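Local coordinates for FEZ-1 protein (Fluoribacter gormanii, PDB 5WCK) that probably hydrolyses beta-lactam antibiotics as a zinc-dependent, monomeric subclass B3 metallo-beta-lactamase, at residues A[40-43]-A[44-48]; A[213-216]-A[217-220]; A[224-227]-A[228-232]; A[240-243]-A[244-248]. The protein carries 2 engineered substitutions. All coordinates share one frame; numbering follows the deposited sequence.

Contact 1: A[40-43]-A[44-48]; sequences NSDL and EANVP
Leu-43 and Asn-46 exchange two hydrogen bonds. In one, the side-chain OD1 of Asn-46 accepts the backbone N of Leu-43 at 3.0 Å. The donor lies 24° out of the amide carbonyl plane. In the other, the backbone N of Asn-46 gives a 2.8 Å bond to the O of Leu-43 from above the carbonyl plane. A third bond, from the N of Val-47 to the same O, is weak. For Asn-46, a chi1 of -59° sets CG beside its own N and turns OD1 toward the N of Leu-43.

Together these bonds close a turn where the loop after strand 35-39 runs into helix 47-56. In this metallo-beta-lactamase fold the turn lies beside the second zinc site, with the side chain of Leu-43 about 5 Å from that of the zinc ligand Asp-75.

Carbon atoms also pack against the amide oxygen. OD1 of Asn-46 lies 3.2 Å from CB of Leu-43, and the two side chains run alongside each other. CB of Asp-42 touches the same OD1 at 3.4 Å. OD2 of Asp-42 is hydrogen-bonded to OG of Ser-27. Val-47 places CG2 3.9 Å from the O of Ser-41 and packs on helix 80-87.

Contact 2: A[213-216]-A[217-220]; sequences GSHA and GMFD. With ZN (zinc ion), chain C.
The torsions of Met-218 lay its chain across His-215. Its CG stands beside its own backbone N (chi1 -65°), and the chain is extended beyond CG. This brings SD up to the backbone N atoms of Ser-214 and His-215. The N of His-215 points at SD in a weak N-H...S bond of 3.6 Å. The methyl CE goes further. It touches OG of Ser-214 at 3.4 Å and comes to the edge of the imidazole of His-215, near the ring plane, 4.1 Å from CD2. The hydroxyl of Ser-214 is itself bonded to the O of Gly-173.

Phe-219 takes a different staggered position, with CG between its N and its carbonyl carbon (chi1 63°). The ring then lies against the turn. Its CD1 is 3.4 Å from the N of Gly-213, and the O of His-215 is equally near CD1. The O of Ala-216 sits over one face of the ring, toward the rim.

Two backbone bonds wind the short helix. The N of Met-218 reaches the O of His-215 at 3.0 Å, and the N of Phe-219 reaches the O of Ala-216. Each donor lies well above the carbonyl plane.

The imidazole of His-215 is fixed at both nitrogens. ND1 is bonded to Asp-24, and NE2 binds zinc at 2.0 Å. A water also binds this zinc, in the plane of the imidazole. Asp-75 and His-76 complete the protein ligands of this site, the Asp-His-His second zinc site of the subclass B3 enzymes.

Contact 3: A[224-227]-A[228-232]; sequences KYVL and LSKGQ. Engineered in segment 228-232: Ser-229 (natural residue Gln).
Gln-232 lies alongside Leu-227, both side chains pointing the same way. Its CB sits 3.3 Å from the O of Leu-227. CG leaves anti to the backbone N (chi1 154°), and the extended chain carries the amide out along the leucine. CD comes up to CB and CD1 of Leu-227. At the tip, OE1 meets CD2 of Leu-227 at 3.6 Å, while NE2 faces CD1 at 3.9 Å. The polar end thus rests on a branched aliphatic group. Lys-230 also reaches this leucine: its chain bends at chi3, and its CE lies 3.8 Å from CD2 of Leu-227.

The backbone here ends helix 221-229 with a Schellman motif. The N of Gln-232 is bonded to the O of Leu-227 at 3.0 Å, and the N of Gly-231 to the O of Leu-228. Gly-231 has a positive phi of 93°, an angle that calls for glycine in this setting. Just before it, the N of Lys-230 bonds to the O of Val-226, the ordinary i to i+4 helical bond.

Ser-229, an engineered residue, faces the ring of Tyr-225. Its OG lies over one face, toward the rim, and is nearest to CE2 at 3.4 Å. The same OG is 3.3 Å from the O of Tyr-225; any bond there is weak and not settled. That carbonyl also accepts the N of Ser-229 in a good bond. Phe-8 and Phe-11 meet the Tyr-225 ring from outside the helix. Further back, the amine of Lys-224 is bonded to the O of Phe-219 and makes a salt bridge with Asp-238.

Contact 4: A[240-243]-A[244-248]; sequences TGCK and NYIEQ. With SO4 (sulfate ion), chain J.
The first turns of the long C-terminal helix 239-262 carry this contact, at the point where a disulfide joins the helix to Cys-208. Cys-242 and Ile-246 are one turn apart on the buried side. The SG of Cys-242, set anti to its backbone N (chi1 -166°), lies 3.8 Å from CD1 of Ile-246. This isoleucine also packs on Ile-172 of strand 165-172 and on Leu-203 of helix 192-204. Ile-246 thus joins the helix to both elements, while Cys-242 joins it covalently to Cys-208.

Four regular backbone bonds hold the turns. The straightest runs from the N of Ile-246 to the O of Cys-242, 3.0 Å long with an N-H...O angle of 176°. The shortest joins the N of Tyr-245 to the O of Gly-241 at 2.8 Å.

On the exposed side, Thr-240 and Asn-244 lie side by side. CG of Asn-244 is 3.3 Å from the O of Thr-240, a carbonyl that also accepts the N of Asn-244. ND2 of Asn-244 touches the methyl CG2 of Thr-240 at 3.7 Å. Lys-243 crosses this amide obliquely, with its CE near OD1.

Tyr-245 sends its ring away from the turn, toward Phe-211 and Ile-172. A sulfate ion, probably from the crystallisation liquor, stands at the edge of the Tyr-245 ring and is also hydrogen-bonded to Lys-249. The sulfate O2 lies in the ring plane. The OH of Tyr-245 bonds to that oxygen, but the modelled 2.4 Å to O2 is very short and its exact value is doubtful.

The four contacts follow one another along the chain; none nests in or crosses another. Each is local and closes a turn. Contact 1 lies where strand 35-39 passes into helix 47-56. Contact 2 follows strand 210-213, at the edge of the five-stranded sheet, and leads into helix 216-219. Its nearest atoms are about 4 Å from contact 1, without touching. Contact 3 ends the next helix, 221-229. It is tied back to contact 2 through the side chain of Lys-224. Contact 4 opens helix 239-262. Contact 2 meets it where Met-218 CG packs on Tyr-245 OH at 3.4 Å, which joins the loop after strand 210-213 to the C-terminal helix.

Contact 1: A[40-43]-A[44-48]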
ATOM      1  N   ASN A  40       3.188   0.001   5.307  1.00  4.94           N
ATOM      2  CA  ASN A  40       2.934  -1.467   5.280  1.00  5.91           C
ATOM      3  C   ASN A  40       3.790  -2.215   6.314  1.00  7.24           C
ATOM      4  O   ASN A  40       4.962  -2.232   6.165  1.00  7.52           O
ATOM      5  CB  ASN A  40       2.910  -2.079   3.877  1.00  4.32           C
ATOM      6  CG  ASN A  40       1.830  -1.472   3.008  1.00  5.91           C
ATOM      7  OD1 ASN A  40       0.723  -1.284   3.443  1.00  6.55           O
ATOM      8  ND2 ASN A  40       2.153  -1.195   1.760  1.00  5.44           N
ATOM      9  N   SER A  41       3.133  -2.851   7.282  1.00  6.12           N
ATOM     10  CA  SER A  41       3.814  -3.632   8.346  1.00  6.72           C
ATOM     11  C   SER A  41       3.913  -5.109   7.937  1.00  9.47           C
ATOM     12  O   SER A  41       4.639  -5.825   8.573  1.00  8.97           O
ATOM     13  CB  SER A  41       3.083  -3.477   9.635  1.00  7.41           C
ATOM     14  OG  SER A  41       1.728  -3.789   9.429  1.00  8.00           O
ATOM     15  N   ASP A  42       3.182  -5.498   6.889  1.00  8.37           N
ATOM     16  CA  ASP A  42       3.282  -6.848   6.315  1.00  7.11           C
ATOM     17  C   ASP A  42       2.893  -7.905   7.357  1.00  8.26           C
ATOM     18  O   ASP A  42       2.084  -7.661   8.238  1.00  9.38           O
ATOM     19  CB  ASP A  42       4.651  -7.034   5.673  1.00  8.91           C
ATOM     20  CG  ASP A  42       5.012  -5.963   4.656  1.00 10.50           C
ATOM     21  OD1 ASP A  42       4.078  -5.280   4.182  1.00 10.02           O
ATOM     22  OD2 ASP A  42       6.216  -5.840   4.343  1.00 10.63           O
ATOM     23  N   LEU A  43       3.413  -9.125   7.195  1.00  9.18           N
ATOM     24  CA  LEU A  43       3.106 -10.194   8.162  1.00  8.83           C
ATOM     25  C   LEU A  43       3.938  -9.981   9.435  1.00  9.95           C
ATOM     26  O   LEU A  43       5.008  -9.357   9.386  1.00 11.87           O
ATOM     27  CB  LEU A  43       3.456 -11.545   7.540  1.00  8.84           C
ATOM     28  CG  LEU A  43       2.809 -11.859   6.202  1.00  9.81           C
ATOM     29  CD1 LEU A  43       3.365 -13.162   5.646  1.00 12.52           C
ATOM     30  CD2 LEU A  43       1.302 -11.905   6.322  1.00  9.21           C
ATOM     31  N   GLU A  44       3.485 -10.565  10.552  1.00 10.22           N
ATOM     32  CA  GLU A  44       4.273 -10.517  11.789  1.00 11.30           C
ATOM     33  C   GLU A  44       5.705 -10.994  11.536  1.00  9.52           C
ATOM     34  O   GLU A  44       6.667 -10.402  12.046  1.00 12.63           O
ATOM     35  CB  GLU A  44       3.624 -11.368  12.878  1.00 11.89           C
ATOM     36  CG  GLU A  44       2.410 -10.738  13.500  1.00 16.59           C
ATOM     37  CD  GLU A  44       1.895 -11.518  14.701  1.00 24.72           C
ATOM     38  OE1 GLU A  44       0.706 -11.368  15.053  1.00 28.98           O
ATOM     39  OE2 GLU A  44       2.685 -12.304  15.257  1.00 32.04           O
ATOM     40  N   ALA A  45       5.854 -12.076  10.744  1.00 11.35           N
ATOM     41  CA  ALA A  45       7.169 -12.634  10.396  1.00 15.12           C
ATOM     42  C   ALA A  45       8.046 -11.638   9.624  1.00 17.38           C
ATOM     43  O   ALA A  45       9.259 -11.795   9.582  1.00 16.95           O
ATOM     44  CB  ALA A  45       6.976 -13.901   9.593  1.00 17.21           C
ATOM     45  N   ASN A  46       7.440 -10.625   8.986  1.00 12.63           N
ATOM     46  CA  ASN A  46       8.210  -9.692   8.187  1.00 10.35           C
ATOM     47  C   ASN A  46       8.700  -8.497   9.017  1.00 11.15           C
ATOM     48  O   ASN A  46       9.532  -7.734   8.520  1.00 12.26           O
ATOM     49  CB  ASN A  46       7.397  -9.161   7.003  1.00 10.59           C
ATOM     50  CG  ASN A  46       6.907 -10.254   6.081  1.00 11.92           C
ATOM     51  OD1 ASN A  46       5.749 -10.243   5.685  1.00 11.68           O
ATOM     52  ND2 ASN A  46       7.755 -11.228   5.769  1.00 12.08           N
ATOM     53  N   VAL A  47       8.196  -8.311  10.243  1.00 11.94           N
ATOM     54  CA  VAL A  47       8.590  -7.136  11.045  1.00 11.20           C
ATOM     55  C   VAL A  47      10.098  -7.151  11.305  1.00  9.57           C
ATOM     56  O   VAL A  47      10.790  -6.150  11.116  1.00  9.29           O
ATOM     57  CB  VAL A  47       7.740  -6.989  12.322  1.00 11.13           C
ATOM     58  CG1 VAL A  47       8.277  -5.912  13.250  1.00 11.64           C
ATOM     59  CG2 VAL A  47       6.290  -6.689  11.988  1.00  8.64           C
ATOM     60  N   PRO A  48      10.742  -8.267  11.725  1.00  9.65           N
ATOM     61  CA  PRO A  48      12.200  -8.240  11.847  1.00 11.00           C
ATOM     62  C   PRO A  48      12.932  -7.959  10.530  1.00 11.31           C
ATOM     63  O   PRO A  48      14.030  -7.393  10.543  1.00 12.41           O
ATOM     64  CB  PRO A  48      12.570  -9.635  12.382  1.00 14.16           C
ATOM     65  CG  PRO A  48      11.288 -10.177  12.936  1.00 17.85           C
ATOM     66  CD  PRO A  48      10.145  -9.525  12.182  1.00 14.25           C
TER

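Contact 2: A[213-216]-A[217-220]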
ATOM      1  N   GLY A 213       3.281   0.097  -5.660  1.00  5.92           N
ATOM      2  CA  GLY A 213       2.100  -0.614  -5.236  1.00  6.53           C
ATOM      3  C   GLY A 213       2.327  -1.412  -3.974  1.00  6.07           C
ATOM      4  O   GLY A 213       3.425  -1.497  -3.440  1.00  6.48           O
ATOM      5  N   SER A 214       1.224  -1.931  -3.456  1.00  6.13           N
ATOM      6  CA  SER A 214       1.248  -2.737  -2.215  1.00  6.98           C
ATOM      7  C   SER A 214       1.925  -4.102  -2.419  1.00  7.86           C
ATOM      8  O   SER A 214       2.373  -4.702  -1.440  1.00  5.99           O
ATOM      9  CB  SER A 214      -0.125  -2.854  -1.675  1.00  6.32           C
ATOM     10  OG  SER A 214      -1.013  -3.401  -2.642  1.00  6.85           O
ATOM     11  N   HIS A 215       1.999  -4.583  -3.666  1.00  6.59           N
ATOM     12  CA  HIS A 215       2.687  -5.803  -4.011  1.00  6.43           C
ATOM     13  C   HIS A 215       3.717  -5.524  -5.113  1.00  7.61           C
ATOM     14  O   HIS A 215       3.436  -4.823  -6.094  1.00  7.51           O
ATOM     15  CB  HIS A 215       1.725  -6.906  -4.484  1.00  8.26           C
ATOM     16  CG  HIS A 215       0.829  -7.450  -3.431  1.00  7.72           C
ATOM     17  ND1 HIS A 215       1.142  -8.614  -2.752  1.00  8.08           N
ATOM     18  CD2 HIS A 215      -0.326  -7.004  -2.903  1.00  8.96           C
ATOM     19  CE1 HIS A 215       0.185  -8.873  -1.886  1.00  9.94           C
ATOM     20  NE2 HIS A 215      -0.730  -7.911  -1.950  1.00  7.18           N
ATOM     21  N   ALA A 216       4.892  -6.129  -4.944  1.00  6.95           N
ATOM     22  CA  ALA A 216       6.026  -6.033  -5.868  1.00  7.26           C
ATOM     23  C   ALA A 216       5.626  -6.362  -7.309  1.00  7.60           C
ATOM     24  O   ALA A 216       6.059  -5.679  -8.258  1.00  8.31           O
ATOM     25  CB  ALA A 216       7.119  -6.960  -5.402  1.00  9.11           C
ATOM     26  N   GLY A 217       4.785  -7.387  -7.486  1.00  7.73           N
ATOM     27  CA  GLY A 217       4.395  -7.849  -8.798  1.00  7.41           C
ATOM     28  C   GLY A 217       3.542  -6.841  -9.568  1.00  8.59           C
ATOM     29  O   GLY A 217       3.493  -6.890 -10.805  1.00 12.78           O
ATOM     30  N   MET A 218       2.904  -5.895  -8.879  1.00  6.70           N
ATOM     31  CA  MET A 218       2.077  -4.890  -9.563  1.00  6.62           C
ATOM     32  C   MET A 218       2.942  -4.033 -10.479  1.00  6.43           C
ATOM     33  O   MET A 218       2.468  -3.604 -11.547  1.00  7.24           O
ATOM     34  CB  MET A 218       1.379  -3.964  -8.550  1.00  8.10           C
ATOM     35  CG  MET A 218       0.399  -4.690  -7.718  1.00 10.02           C
ATOM     36  SD  MET A 218      -0.178  -3.597  -6.391  1.00 10.85           S
ATOM     37  CE  MET A 218      -1.655  -4.456  -5.849  1.00 16.80           C
ATOM     38  N   PHE A 219       4.167  -3.725 -10.026  1.00  6.60           N
ATOM     39  CA  PHE A 219       4.949  -2.675 -10.665  1.00  6.50           C
ATOM     40  C   PHE A 219       6.312  -3.192 -11.136  1.00  8.34           C
ATOM     41  O   PHE A 219       7.145  -2.397 -11.489  1.00  7.25           O
ATOM     42  CB  PHE A 219       5.091  -1.457  -9.751  1.00  7.47           C
ATOM     43  CG  PHE A 219       5.830  -1.676  -8.454  1.00  5.87           C
ATOM     44  CD1 PHE A 219       5.161  -2.162  -7.334  1.00  6.43           C
ATOM     45  CD2 PHE A 219       7.179  -1.402  -8.342  1.00  6.84           C
ATOM     46  CE1 PHE A 219       5.827  -2.322  -6.123  1.00  6.31           C
ATOM     47  CE2 PHE A 219       7.848  -1.588  -7.135  1.00  6.04           C
ATOM     48  CZ  PHE A 219       7.173  -2.064  -6.033  1.00  6.88           C
ATOM     49  N   ASP A 220       6.508  -4.516 -11.182  1.00  7.56           N
ATOM     50  CA  ASP A 220       7.737  -5.100 -11.798  1.00  6.61           C
ATOM     51  C   ASP A 220       8.973  -4.762 -10.956  1.00  5.79           C
ATOM     52  O   ASP A 220      10.017  -4.437 -11.509  1.00  6.44           O
ATOM     53  CB  ASP A 220       7.899  -4.688 -13.265  1.00  7.94           C
ATOM     54  CG  ASP A 220       8.787  -5.609 -14.092  1.00 14.16           C
ATOM     55  OD1 ASP A 220       9.016  -6.749 -13.653  1.00 21.02           O
ATOM     56  OD2 ASP A 220       9.234  -5.160 -15.176  1.00 16.32           O
TER
HETATM   57 ZN    ZN C 301      -2.351  -7.797  -0.696  1.00 11.16          ZN
HETATM   58  O   HOH W   1      -4.229  -8.117  -0.044  1.00 18.67           O

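Contact 3: A[224-227]-A[228-232]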
ATOM      1  N   LYS A 224      12.923  -4.107 -12.434  1.00  6.97           N
ATOM      2  CA  LYS A 224      13.341  -2.728 -12.306  1.00  6.50           C
ATOM      3  C   LYS A 224      14.554  -2.610 -11.372  1.00  6.92           C
ATOM      4  O   LYS A 224      15.417  -1.804 -11.605  1.00  9.22           O
ATOM      5  CB  LYS A 224      12.176  -1.868 -11.834  1.00  6.12           C
ATOM      6  CG  LYS A 224      11.157  -1.605 -12.936  1.00  6.32           C
ATOM      7  CD  LYS A 224       9.939  -0.861 -12.452  1.00  5.87           C
ATOM      8  CE  LYS A 224       8.944  -0.598 -13.562  1.00  6.80           C
ATOM      9  NZ  LYS A 224       7.648  -0.111 -13.041  1.00  7.42           N
ATOM     10  N   TYR A 225      14.572  -3.374 -10.276  1.00  7.15           N
ATOM     11  CA  TYR A 225      15.707  -3.370  -9.344  1.00  6.38           C
ATOM     12  C   TYR A 225      16.976  -3.820 -10.077  1.00  9.24           C
ATOM     13  O   TYR A 225      18.016  -3.227  -9.883  1.00  9.00           O
ATOM     14  CB  TYR A 225      15.480  -4.259  -8.124  1.00  7.89           C
ATOM     15  CG  TYR A 225      16.644  -4.267  -7.169  1.00  6.44           C
ATOM     16  CD1 TYR A 225      16.882  -3.202  -6.326  1.00  7.83           C
ATOM     17  CD2 TYR A 225      17.561  -5.311  -7.172  1.00  9.71           C
ATOM     18  CE1 TYR A 225      17.969  -3.183  -5.461  1.00 11.16           C
ATOM     19  CE2 TYR A 225      18.635  -5.314  -6.305  1.00  9.97           C
ATOM     20  CZ  TYR A 225      18.848  -4.250  -5.453  1.00 12.60           C
ATOM     21  OH  TYR A 225      19.925  -4.267  -4.605  1.00 13.28           O
ATOM     22  N   VAL A 226      16.864  -4.857 -10.912  1.00  7.39           N
ATOM     23  CA  VAL A 226      17.989  -5.285 -11.728  1.00  6.23           C
ATOM     24  C   VAL A 226      18.484  -4.123 -12.595  1.00 10.34           C
ATOM     25  O   VAL A 226      19.695  -3.899 -12.676  1.00  9.08           O
ATOM     26  CB  VAL A 226      17.643  -6.522 -12.564  1.00  9.06           C
ATOM     27  CG1 VAL A 226      18.722  -6.808 -13.604  1.00 14.57           C
ATOM     28  CG2 VAL A 226      17.432  -7.731 -11.674  1.00 10.74           C
ATOM     29  N   LEU A 227      17.577  -3.371 -13.242  1.00  7.73           N
ATOM     30  CA  LEU A 227      17.989  -2.216 -14.059  1.00  7.65           C
ATOM     31  C   LEU A 227      18.679  -1.163 -13.179  1.00  9.36           C
ATOM     32  O   LEU A 227      19.620  -0.511 -13.613  1.00 10.13           O
ATOM     33  CB  LEU A 227      16.775  -1.618 -14.775  1.00  9.56           C
ATOM     34  CG  LEU A 227      16.155  -2.490 -15.864  1.00 10.55           C
ATOM     35  CD1 LEU A 227      14.914  -1.826 -16.425  1.00 13.23           C
ATOM     36  CD2 LEU A 227      17.127  -2.782 -16.991  1.00 14.40           C
ATOM     37  N   LEU A 228      18.153  -0.936 -11.974  1.00  7.27           N
ATOM     38  CA  LEU A 228      18.735   0.056 -11.085  1.00  9.60           C
ATOM     39  C   LEU A 228      20.156  -0.352 -10.681  1.00 10.94           C
ATOM     40  O   LEU A 228      21.059   0.512 -10.673  1.00 13.83           O
ATOM     41  CB  LEU A 228      17.855   0.191  -9.849  1.00 12.72           C
ATOM     42  CG  LEU A 228      18.360   1.217  -8.839  1.00 15.16           C
ATOM     43  CD1 LEU A 228      18.272   2.623  -9.414  1.00 18.13           C
ATOM     44  CD2 LEU A 228      17.582   1.086  -7.553  1.00 18.48           C
ATOM     45  N   SER A 229      20.354  -1.635 -10.353  1.00 10.05           N
ATOM     46  CA  SER A 229      21.687  -2.151  -9.979  1.00 15.03           C
ATOM     47  C   SER A 229      22.660  -1.976 -11.153  1.00 14.69           C
ATOM     48  O   SER A 229      23.863  -1.728 -10.924  1.00 16.54           O
ATOM     49  CB  SER A 229      21.633  -3.588  -9.535  1.00 16.85           C
ATOM     50  OG  SER A 229      20.921  -3.708  -8.314  1.00 39.77           O
ATOM     51  N   LYS A 230      22.153  -2.073 -12.390  1.00 10.83           N
ATOM     52  CA  LYS A 230      22.976  -1.891 -13.597  1.00 12.99           C
ATOM     53  C   LYS A 230      23.284  -0.404 -13.858  1.00 14.14           C
ATOM     54  O   LYS A 230      24.040  -0.099 -14.768  1.00 16.46           O
ATOM     55  CB  LYS A 230      22.314  -2.543 -14.818  1.00 13.73           C
ATOM     56  CG  LYS A 230      22.253  -4.060 -14.731  1.00 17.49           C
ATOM     57  CD  LYS A 230      21.824  -4.787 -15.990  1.00 26.90           C
ATOM     58  CE  LYS A 230      20.727  -4.129 -16.794  1.00 58.06           C
ATOM     59  NZ  LYS A 230      20.472  -4.882 -18.045  1.00 54.04           N
ATOM     60  N   GLY A 231      22.670   0.515 -13.100  1.00 12.86           N
ATOM     61  CA  GLY A 231      22.941   1.954 -13.195  1.00 12.48           C
ATOM     62  C   GLY A 231      22.010   2.702 -14.134  1.00 15.30           C
ATOM     63  O   GLY A 231      22.291   3.838 -14.502  1.00 15.85           O
ATOM     64  N   GLN A 232      20.891   2.083 -14.503  1.00 13.14           N
ATOM     65  CA  GLN A 232      19.964   2.761 -15.430  1.00 16.48           C
ATOM     66  C   GLN A 232      19.300   3.967 -14.739  1.00 20.95           C
ATOM     67  O   GLN A 232      19.228   3.916 -13.516  1.00 21.26           O
ATOM     68  CB  GLN A 232      18.980   1.717 -15.971  1.00 16.73           C
ATOM     69  CG  GLN A 232      17.655   2.276 -16.403  1.00 33.92           C
ATOM     70  CD  GLN A 232      16.945   1.462 -17.437  1.00 37.40           C
ATOM     71  OE1 GLN A 232      17.525   0.641 -18.115  1.00 31.01           O
ATOM     72  NE2 GLN A 232      15.678   1.777 -17.598  1.00 44.47           N
TER

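Contact 4: A[240-243]-A[244-248]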
ATOM      1  N   THR A 240       4.253   5.055 -18.379  1.00  6.89           N
ATOM      2  CA  THR A 240       3.542   4.219 -19.316  1.00  7.88           C
ATOM      3  C   THR A 240       3.080   2.940 -18.615  1.00  8.07           C
ATOM      4  O   THR A 240       1.927   2.529 -18.768  1.00  8.94           O
ATOM      5  CB  THR A 240       4.390   3.908 -20.556  1.00 10.29           C
ATOM      6  OG1 THR A 240       4.699   5.158 -21.180  1.00 11.28           O
ATOM      7  CG2 THR A 240       3.670   2.993 -21.525  1.00 12.44           C
ATOM      8  N   GLY A 241       3.958   2.328 -17.815  1.00  6.79           N
ATOM      9  CA  GLY A 241       3.580   1.135 -17.061  1.00  7.11           C
ATOM     10  C   GLY A 241       2.443   1.408 -16.094  1.00  7.21           C
ATOM     11  O   GLY A 241       1.536   0.574 -15.925  1.00  7.83           O
ATOM     12  N   CYS A 242       2.483   2.586 -15.475  1.00  6.31           N
ATOM     13  CA  CYS A 242       1.437   2.980 -14.533  1.00  7.58           C
ATOM     14  C   CYS A 242       0.084   3.099 -15.257  1.00  6.13           C
ATOM     15  O   CYS A 242      -0.906   2.486 -14.844  1.00  6.61           O
ATOM     16  CB  CYS A 242       1.761   4.298 -13.875  1.00  8.31           C
ATOM     17  SG  CYS A 242       0.684   4.532 -12.446  1.00 10.80           S
ATOM     18  N   LYS A 243       0.072   3.837 -16.376  1.00  6.63           N
ATOM     19  CA  LYS A 243      -1.151   4.022 -17.210  1.00  8.58           C
ATOM     20  C   LYS A 243      -1.703   2.649 -17.610  1.00  7.88           C
ATOM     21  O   LYS A 243      -2.877   2.355 -17.479  1.00  7.50           O
ATOM     22  CB  LYS A 243      -0.783   4.867 -18.441  1.00 12.31           C
ATOM     23  CG  LYS A 243      -1.759   4.837 -19.603  1.00 23.84           C
ATOM     24  CD  LYS A 243      -1.340   5.777 -20.721  1.00 16.56           C
ATOM     25  CE  LYS A 243      -0.596   5.084 -21.838  1.00 23.67           C
ATOM     26  NZ  LYS A 243      -0.491   5.974 -23.019  1.00 18.38           N
ATOM     27  N   ASN A 244      -0.817   1.772 -18.096  1.00  7.65           N
ATOM     28  CA  ASN A 244      -1.245   0.507 -18.653  1.00  8.00           C
ATOM     29  C   ASN A 244      -1.751  -0.417 -17.540  1.00  7.13           C
ATOM     30  O   ASN A 244      -2.698  -1.178 -17.738  1.00  8.42           O
ATOM     31  CB  ASN A 244      -0.105  -0.158 -19.417  1.00 10.09           C
ATOM     32  CG  ASN A 244       0.206   0.502 -20.740  1.00 14.84           C
ATOM     33  OD1 ASN A 244      -0.558   1.336 -21.237  1.00 16.60           O
ATOM     34  ND2 ASN A 244       1.365   0.158 -21.284  1.00 16.27           N
ATOM     35  N   TYR A 245      -1.114  -0.363 -16.362  1.00  6.06           N
ATOM     36  CA  TYR A 245      -1.524  -1.220 -15.239  1.00  6.17           C
ATOM     37  C   TYR A 245      -2.909  -0.813 -14.739  1.00  6.22           C
ATOM     38  O   TYR A 245      -3.772  -1.647 -14.520  1.00  6.41           O
ATOM     39  CB  TYR A 245      -0.510  -1.164 -14.092  1.00  6.84           C
ATOM     40  CG  TYR A 245      -0.970  -1.930 -12.875  1.00  6.36           C
ATOM     41  CD1 TYR A 245      -0.911  -3.312 -12.843  1.00  6.94           C
ATOM     42  CD2 TYR A 245      -1.511  -1.289 -11.770  1.00  7.42           C
ATOM     43  CE1 TYR A 245      -1.368  -4.030 -11.749  1.00  6.98           C
ATOM     44  CE2 TYR A 245      -1.956  -1.996 -10.662  1.00  6.10           C
ATOM     45  CZ  TYR A 245      -1.892  -3.370 -10.651  1.00  5.47           C
ATOM     46  OH  TYR A 245      -2.350  -4.116  -9.604  1.00  9.33           O
ATOM     47  N   ILE A 246      -3.112   0.488 -14.550  1.00  5.45           N
ATOM     48  CA  ILE A 246      -4.428   0.987 -14.138  1.00  6.62           C
ATOM     49  C   ILE A 246      -5.488   0.571 -15.164  1.00  7.37           C
ATOM     50  O   ILE A 246      -6.579   0.076 -14.815  1.00  7.89           O
ATOM     51  CB  ILE A 246      -4.384   2.502 -13.903  1.00  5.74           C
ATOM     52  CG1 ILE A 246      -3.579   2.831 -12.640  1.00  6.53           C
ATOM     53  CG2 ILE A 246      -5.801   3.062 -13.824  1.00  7.46           C
ATOM     54  CD1 ILE A 246      -3.054   4.238 -12.590  1.00  7.32           C
ATOM     55  N   GLU A 247      -5.207   0.751 -16.454  1.00  6.01           N
ATOM     56  CA  GLU A 247      -6.177   0.363 -17.495  1.00  7.44           C
ATOM     57  C   GLU A 247      -6.442  -1.151 -17.471  1.00  7.02           C
ATOM     58  O   GLU A 247      -7.574  -1.577 -17.616  1.00  7.05           O
ATOM     59  CB  GLU A 247      -5.700   0.801 -18.887  1.00  8.99           C
ATOM     60  CG  GLU A 247      -6.668   0.467 -19.996  1.00 15.38           C
ATOM     61  CD  GLU A 247      -7.918   1.333 -20.105  1.00 33.44           C
ATOM     62  OE1 GLU A 247      -8.019   2.325 -19.370  1.00 29.78           O
ATOM     63  OE2 GLU A 247      -8.796   1.008 -20.935  1.00 31.79           O
ATOM     64  N   GLN A 248      -5.405  -1.964 -17.264  1.00  7.38           N
ATOM     65  CA  GLN A 248      -5.555  -3.405 -17.192  1.00  7.75           C
ATOM     66  C   GLN A 248      -6.455  -3.793 -16.006  1.00  6.58           C
ATOM     67  O   GLN A 248      -7.314  -4.627 -16.136  1.00  7.86           O
ATOM     68  CB  GLN A 248      -4.205  -4.108 -17.059  1.00 10.03           C
ATOM     69  CG  GLN A 248      -4.324  -5.627 -17.016  1.00 12.63           C
ATOM     70  CD  GLN A 248      -4.851  -6.162 -18.325  1.00 24.39           C
ATOM     71  OE1 GLN A 248      -4.314  -5.871 -19.395  1.00 25.23           O
ATOM     72  NE2 GLN A 248      -5.936  -6.920 -18.254  1.00 22.31           N
TER
HETATM   73  S   SO4 J 308      -2.390  -7.812 -10.273  0.50 31.15           S
HETATM   74  O1  SO4 J 308      -1.609  -8.783  -9.486  0.50 27.26           O
HETATM   75  O2  SO4 J 308      -2.525  -6.536  -9.510  0.50 12.58           O
HETATM   76  O3  SO4 J 308      -1.703  -7.550 -11.561  0.50 23.65           O
HETATM   77  O4  SO4 J 308      -3.739  -8.377 -10.516  0.50 21.21           O